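Local coordinates for protein kynurenine formamidase (Bacillus anthracis, PDB 4CO9) that catalyses the zinc-dependent hydrolysis of N-formyl-L-kynurenine to L-kynurenine and formate in the kynurenine pathway of tryptophan degradation, at residues 143-148 with 171-176; 80-85 with 108-113. One frame throughout, in Å; residues are numbered along the deposited sequence. Where two conformers were deposited one is given.

Contact 1: 143-148 with 171-176; sequences RLIGVD and IHILEN. With ZN (zinc ion), chain O; ZN (zinc ion), chain P.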
loop_
_atom_site.group_PDB
_atom_site.type_symbol
_atom_site.label_atom_id
_atom_site.label_comp_id
_atom_site.label_asym_id
_atom_site.label_seq_id
_atom_site.Cartn_x
_atom_site.Cartn_y
_atom_site.Cartn_z
ATOM N N ARG C 143 -7.618 -9.205 16.072
ATOM C CA ARG C 143 -6.456 -8.322 16.057
ATOM C C ARG C 143 -6.641 -7.074 15.198
ATOM O O ARG C 143 -5.830 -6.154 15.268
ATOM C CB ARG C 143 -5.237 -9.076 15.546
ATOM C CG ARG C 143 -4.899 -10.350 16.297
ATOM C CD ARG C 143 -3.812 -11.103 15.551
ATOM N NE ARG C 143 -2.488 -10.545 15.839
ATOM C CZ ARG C 143 -1.402 -10.735 15.097
ATOM N NH1 ARG C 143 -1.466 -11.465 13.997
ATOM N NH2 ARG C 143 -0.245 -10.185 15.455
ATOM N N LEU C 144 -7.680 -7.048 14.382
ATOM C CA LEU C 144 -7.934 -5.911 13.510
ATOM C C LEU C 144 -9.424 -5.721 13.332
ATOM O O LEU C 144 -10.163 -6.672 13.093
ATOM C CB LEU C 144 -7.267 -6.129 12.149
ATOM C CG LEU C 144 -7.601 -5.129 11.038
ATOM C CD1 LEU C 144 -6.880 -3.798 11.151
ATOM C CD2 LEU C 144 -7.321 -5.729 9.675
ATOM N N ILE C 145 -9.846 -4.466 13.434
ATOM C CA ILE C 145 -11.210 -4.064 13.176
ATOM C C ILE C 145 -11.189 -3.038 12.053
ATOM O O ILE C 145 -10.357 -2.112 12.045
ATOM C CB ILE C 145 -11.900 -3.527 14.458
ATOM C CG1 ILE C 145 -13.402 -3.385 14.259
ATOM C CG2 ILE C 145 -11.343 -2.179 14.896
ATOM C CD1 ILE C 145 -14.150 -4.679 14.405
ATOM N N GLY C 146 -12.092 -3.229 11.090
ATOM C CA GLY C 146 -12.236 -2.307 9.974
ATOM C C GLY C 146 -13.654 -1.793 9.904
ATOM O O GLY C 146 -14.591 -2.542 10.196
ATOM N N VAL C 147 -13.807 -0.524 9.543
ATOM C CA VAL C 147 -15.107 0.097 9.375
ATOM C C VAL C 147 -15.224 0.828 8.036
ATOM O O VAL C 147 -14.222 1.325 7.502
ATOM C CB VAL C 147 -15.437 1.069 10.533
ATOM C CG1 VAL C 147 -15.579 0.297 11.828
ATOM C CG2 VAL C 147 -14.384 2.158 10.671
ATOM N N ASP C 148 -16.443 0.898 7.503
ATOM C CA ASP C 148 -16.684 1.584 6.230
ATOM C C ASP C 148 -17.029 3.059 6.403
ATOM O O ASP C 148 -17.768 3.628 5.599
ATOM C CB ASP C 148 -17.762 0.859 5.415
ATOM C CG ASP C 148 -19.105 0.801 6.119
ATOM O OD1 ASP C 148 -19.186 1.166 7.312
ATOM O OD2 ASP C 148 -20.084 0.352 5.481
ATOM N N ILE C 171 -5.875 -4.345 19.307
ATOM C CA ILE C 171 -6.724 -4.361 18.127
ATOM C C ILE C 171 -6.386 -3.161 17.250
ATOM O O ILE C 171 -6.518 -2.018 17.660
ATOM C CB ILE C 171 -8.212 -4.289 18.466
ATOM C CG1 ILE C 171 -8.586 -5.434 19.402
ATOM C CG2 ILE C 171 -9.043 -4.329 17.190
ATOM C CD1 ILE C 171 -9.986 -5.333 19.959
ATOM N N HIS C 172 -5.965 -3.464 16.031
ATOM C CA HIS C 172 -5.556 -2.470 15.063
ATOM C C HIS C 172 -6.768 -1.946 14.312
ATOM O O HIS C 172 -7.822 -2.551 14.353
ATOM C CB HIS C 172 -4.536 -3.089 14.140
ATOM C CG HIS C 172 -3.281 -3.491 14.845
ATOM N ND1 HIS C 172 -2.049 -2.979 14.510
ATOM C CD2 HIS C 172 -3.069 -4.327 15.886
ATOM C CE1 HIS C 172 -1.127 -3.504 15.298
ATOM N NE2 HIS C 172 -1.720 -4.318 16.145
ATOM N N ILE C 173 -6.600 -0.811 13.641
ATOM C CA ILE C 173 -7.722 -0.040 13.106
ATOM C C ILE C 173 -7.555 0.263 11.629
ATOM O O ILE C 173 -6.529 0.804 11.209
ATOM C CB ILE C 173 -7.878 1.298 13.866
ATOM C CG1 ILE C 173 -8.214 1.023 15.334
ATOM C CG2 ILE C 173 -8.970 2.165 13.228
ATOM C CD1 ILE C 173 -8.121 2.241 16.229
ATOM N N LEU C 174 -8.602 -0.060 10.867
ATOM C CA LEU C 174 -8.684 0.189 9.442
ATOM C C LEU C 174 -9.964 0.965 9.184
ATOM O O LEU C 174 -11.035 0.549 9.614
ATOM C CB LEU C 174 -8.686 -1.158 8.716
ATOM C CG LEU C 174 -9.064 -1.223 7.243
ATOM C CD1 LEU C 174 -8.119 -0.375 6.399
ATOM C CD2 LEU C 174 -9.059 -2.669 6.784
ATOM N N GLU C 175 -9.856 2.097 8.498
ATOM C CA GLU C 175 -10.983 2.994 8.272
ATOM C C GLU C 175 -11.234 3.232 6.784
ATOM O O GLU C 175 -10.328 3.072 5.953
ATOM C CB GLU C 175 -10.746 4.324 9.000
ATOM C CG GLU C 175 -10.883 4.189 10.506
ATOM C CD GLU C 175 -10.198 5.289 11.297
ATOM O OE1 GLU C 175 -9.302 5.970 10.749
ATOM O OE2 GLU C 175 -10.561 5.458 12.498
ATOM N N ASN C 176 -12.480 3.580 6.462
ATOM C CA ASN C 176 -12.912 3.883 5.095
ATOM C C ASN C 176 -12.796 2.731 4.090
ATOM O O ASN C 176 -12.527 2.957 2.915
ATOM C CB ASN C 176 -12.178 5.119 4.550
ATOM C CG ASN C 176 -12.726 6.425 5.101
ATOM O OD1 ASN C 176 -13.895 6.521 5.465
ATOM N ND2 ASN C 176 -11.884 7.445 5.141
HETATM ZN ZN ZN O . -9.064 6.773 13.200
HETATM ZN ZN ZN P . -7.509 7.562 10.631
HETATM O O HOH W 1 -8.308 8.430 12.311
HETATM O O HOH W 2 -10.887 8.531 13.246
#
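Val-147 and Glu-175 lie side by side and point the same way off two neighbouring parallel strands, the valine CG2 resting 4.1 Å from the glutamate CG. With CG anti to its carbonyl carbon (chi1 -72°) and the chain extended beyond, Glu-175 carries its carboxylate to two zinc ions. Glu-175 OE2 lies 2.1 Å from the zinc that Asp-58 and His-163 also hold. Glu-175 OE1 binds that same zinc more loosely, at 2.6 Å, and reaches across to the second zinc, the one held by His-52, His-56 and Asp-58. One carboxylate thus chelates one metal and bridges both, and a water coordinates the two ions as well.

On the Glu-175 side of the sheet, Ile-145 and Ile-171 slant past each other with their CG2 methyls 3.9 Å apart, and Leu-166 of helix 161-168 packs on both. The other side carries Leu-174, whose CB lies 3.9 Å from the CA of Gly-146; here the strands come close, and a CA-H...O contact runs from Gly-146 CA to Leu-174 O at 3.1 Å. On this side too, in one of two modelled conformers, Leu-144 CD1 sits 4.0 Å from Leu-174 CB and also touches His-172 CB. His-172 sets its CD2 obliquely 3.4 Å from Arg-143 O, while its ND1 is hydrogen-bonded to Tyr-78 OH. The backbones are joined by four bonds: His-172 N to Arg-143 O, Ile-145 N to His-172 O, Leu-174 N to Ile-145 O and Val-147 N to Leu-174 O.

Strand 144-147, helix 161-168 and strand 172-175 form a beta-alpha-beta crossover, and the second strand delivers at its C-terminal end the bridging glutamate of the binuclear zinc site of this cyclase-superfamily formamidase.

Contact 2: 80-85 with 108-113; sequences GPTRII and RLLLRT
Arg-108 sends a chain extended from CG to NE slanting past Pro-81 and turns its guanidinium so that one face meets Gly-80 CA, which sits above it toward the rim. Arg-108 NH1 donates to Pro-81 O at 2.9 Å, and the carbonyl oxygen lies in the guanidinium plane. With NE on Val-77 O and NH2 on Gln-76 O, the buried group is gripped by at least three main-chain carbonyls, which fix its rotation.

Further along, Ile-85 holds CG1 between its backbone N and carbonyl carbon (chi1 62°), the crowded position, and this brings CD1 up to the leucines of the partner strand. Ile-85 CD1 touches Leu-111 CD2 at 3.7 Å, the two side chains running side by side, and Leu-109 CD1 at 4.0 Å, crossing it at a slant. Leu-109 is turned differently: its CG stands anti to the backbone N (chi1 -179°), and CD1 reaches back to within 3.5 Å of Arg-83 O. Arg-83 itself bends at chi2 and chi3, leading its end away to a salt bridge with Asp-186.

On the other side of the sheet Ile-84 and Leu-110 bring their CD1 methyls to 3.9 Å. Arg-112, bent at chi3, lies across Ile-84 at about a right angle, with NH2 3.9 Å from Ile-84 CG2. Its NH1 forms salt bridges with Asp-86 and Asp-184, which would probably offset its charge, while the Val-182 and Leu-179 carbonyls take NH2 and NE.

Four backbone bonds join the strands: Arg-83 N to Arg-108 O, Leu-110 N to Arg-83 O, Ile-85 N to Leu-110 O and Arg-112 N to Ile-85 O. In one of two modelled conformers, Thr-82 OG1 adds a weak bond to Arg-108 O (3.1 Å). This is a parallel strand pair inside the mixed central sheet of the cyclase domain, with a leucine-isoleucine layer on each face.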
loop_
_atom_site.group_PDB
_atom_site.type_symbol
_atom_site.label_atom_id
_atom_site.label_comp_id
_atom_site.label_asym_id
_atom_site.label_seq_id
_atom_site.Cartn_x
_atom_site.Cartn_y
_atom_site.Cartn_z
ATOM N N GLY C 80 -4.515 -11.649 6.104
ATOM C CA GLY C 80 -5.014 -12.951 6.533
ATOM C C GLY C 80 -6.523 -13.035 6.597
ATOM O O GLY C 80 -7.220 -12.109 6.167
ATOM N N PRO C 81 -7.038 -14.164 7.122
ATOM C CA PRO C 81 -8.471 -14.415 7.179
ATOM C C PRO C 81 -9.213 -13.285 7.858
ATOM O O PRO C 81 -8.737 -12.742 8.858
ATOM C CB PRO C 81 -8.565 -15.707 8.008
ATOM C CG PRO C 81 -7.294 -16.413 7.711
ATOM C CD PRO C 81 -6.264 -15.320 7.620
ATOM N N THR C 82 -10.356 -12.933 7.290
ATOM C CA THR C 82 -11.193 -11.863 7.804
ATOM C C THR C 82 -12.638 -12.266 7.654
ATOM O O THR C 82 -12.997 -13.004 6.739
ATOM C CB THR C 82 -11.045 -10.466 7.110
ATOM O OG1 THR C 82 -11.671 -9.448 7.906
ATOM C CG2 THR C 82 -11.725 -10.418 5.763
ATOM N N ARG C 83 -13.458 -11.804 8.588
ATOM C CA ARG C 83 -14.885 -11.984 8.509
ATOM C C ARG C 83 -15.533 -10.630 8.291
ATOM O O ARG C 83 -15.124 -9.646 8.898
ATOM C CB ARG C 83 -15.418 -12.613 9.798
ATOM C CG ARG C 83 -16.926 -12.650 9.777
ATOM C CD ARG C 83 -17.568 -13.934 9.283
ATOM N NE ARG C 83 -16.925 -15.167 9.739
ATOM C CZ ARG C 83 -17.241 -15.809 10.857
ATOM N NH1 ARG C 83 -18.190 -15.344 11.661
ATOM N NH2 ARG C 83 -16.612 -16.937 11.165
ATOM N N ILE C 84 -16.549 -10.586 7.435
ATOM C CA ILE C 84 -17.313 -9.376 7.188
ATOM C C ILE C 84 -18.764 -9.557 7.638
ATOM O O ILE C 84 -19.402 -10.557 7.292
ATOM C CB ILE C 84 -17.286 -9.015 5.697
ATOM C CG1 ILE C 84 -15.822 -8.908 5.231
ATOM C CG2 ILE C 84 -18.063 -7.737 5.436
ATOM C CD1 ILE C 84 -15.655 -8.443 3.806
ATOM N N ILE C 85 -19.263 -8.597 8.412
ATOM C CA ILE C 85 -20.617 -8.645 8.955
ATOM C C ILE C 85 -21.327 -7.339 8.738
ATOM O O ILE C 85 -20.700 -6.285 8.571
ATOM C CB ILE C 85 -20.660 -8.993 10.466
ATOM C CG1 ILE C 85 -19.952 -7.940 11.303
ATOM C CG2 ILE C 85 -20.070 -10.380 10.709
ATOM C CD1 ILE C 85 -20.079 -8.145 12.801
ATOM N N ARG C 108 -9.741 -11.103 12.167
ATOM C CA ARG C 108 -9.923 -9.767 11.589
ATOM C C ARG C 108 -11.394 -9.604 11.278
ATOM O O ARG C 108 -12.001 -10.523 10.754
ATOM C CB ARG C 108 -9.111 -9.623 10.299
ATOM C CG ARG C 108 -7.620 -9.821 10.480
ATOM C CD ARG C 108 -6.823 -9.952 9.198
ATOM N NE ARG C 108 -5.472 -10.349 9.585
ATOM C CZ ARG C 108 -5.117 -11.582 9.935
ATOM N NH1 ARG C 108 -5.983 -12.597 9.882
ATOM N NH2 ARG C 108 -3.867 -11.806 10.324
ATOM N N LEU C 109 -11.961 -8.445 11.598
ATOM C CA LEU C 109 -13.387 -8.233 11.439
ATOM C C LEU C 109 -13.667 -6.909 10.760
ATOM O O LEU C 109 -13.182 -5.874 11.211
ATOM C CB LEU C 109 -14.059 -8.272 12.815
ATOM C CG LEU C 109 -15.569 -8.103 12.864
ATOM C CD1 LEU C 109 -16.244 -9.301 12.211
ATOM C CD2 LEU C 109 -16.041 -7.970 14.305
ATOM N N LEU C 110 -14.404 -6.956 9.650
ATOM C CA LEU C 110 -14.847 -5.745 8.950
ATOM C C LEU C 110 -16.325 -5.535 9.182
ATOM O O LEU C 110 -17.125 -6.466 9.026
ATOM C CB LEU C 110 -14.562 -5.822 7.450
ATOM C CG LEU C 110 -13.146 -6.201 7.034
ATOM C CD1 LEU C 110 -12.979 -6.195 5.527
ATOM C CD2 LEU C 110 -12.109 -5.291 7.681
ATOM N N LEU C 111 -16.682 -4.306 9.538
ATOM C CA LEU C 111 -18.047 -3.923 9.855
ATOM C C LEU C 111 -18.638 -3.065 8.744
ATOM O O LEU C 111 -18.142 -1.969 8.472
ATOM C CB LEU C 111 -18.076 -3.146 11.172
ATOM C CG LEU C 111 -17.400 -3.764 12.387
ATOM C CD1 LEU C 111 -17.577 -2.872 13.611
ATOM C CD2 LEU C 111 -17.967 -5.140 12.672
ATOM N N ARG C 112 -19.684 -3.576 8.093
ATOM C CA ARG C 112 -20.447 -2.806 7.126
ATOM C C ARG C 112 -21.568 -2.051 7.840
ATOM O O ARG C 112 -22.556 -2.653 8.260
ATOM C CB ARG C 112 -21.059 -3.706 6.034
ATOM C CG ARG C 112 -21.598 -2.914 4.850
ATOM C CD ARG C 112 -22.490 -3.700 3.883
ATOM N NE ARG C 112 -21.829 -4.873 3.311
ATOM C CZ ARG C 112 -21.873 -6.085 3.852
ATOM N NH1 ARG C 112 -22.586 -6.316 4.961
ATOM N NH2 ARG C 112 -21.215 -7.076 3.281
ATOM N N THR C 113 -21.388 -0.746 8.016
ATOM C CA THR C 113 -22.449 0.104 8.558
ATOM C C THR C 113 -23.369 0.582 7.446
ATOM O O THR C 113 -24.525 0.882 7.700
ATOM C CB THR C 113 -21.904 1.350 9.294
ATOM O OG1 THR C 113 -21.370 2.277 8.345
ATOM C CG2 THR C 113 -20.849 0.979 10.324
#

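In the fold
From the N terminus, strand 81-86 comes first; 22 residues, including helix 95-98, lead from segment 80-85 to segment 108-113, and contact 2 closes that loop. The chain then passes through helix 133-140 to strand 144-147, where contact 1 opens; a second excursion of 22 residues, through helix 161-168, ends at 171-176, where contact 1 closes the second loop. The two contacts follow in series, neither nested nor crossed. Their strands line up as 81-86, 108-112, 144-147 and 172-175, the parallel run of the mixed sheet. Strands 108-112 and 144-147 connect them, joined by hydrogen bonds from Leu-111 N to Gly-146 O and between Asp-148 and Thr-113. Antiparallel strands 185-190 and 56-58 border the run.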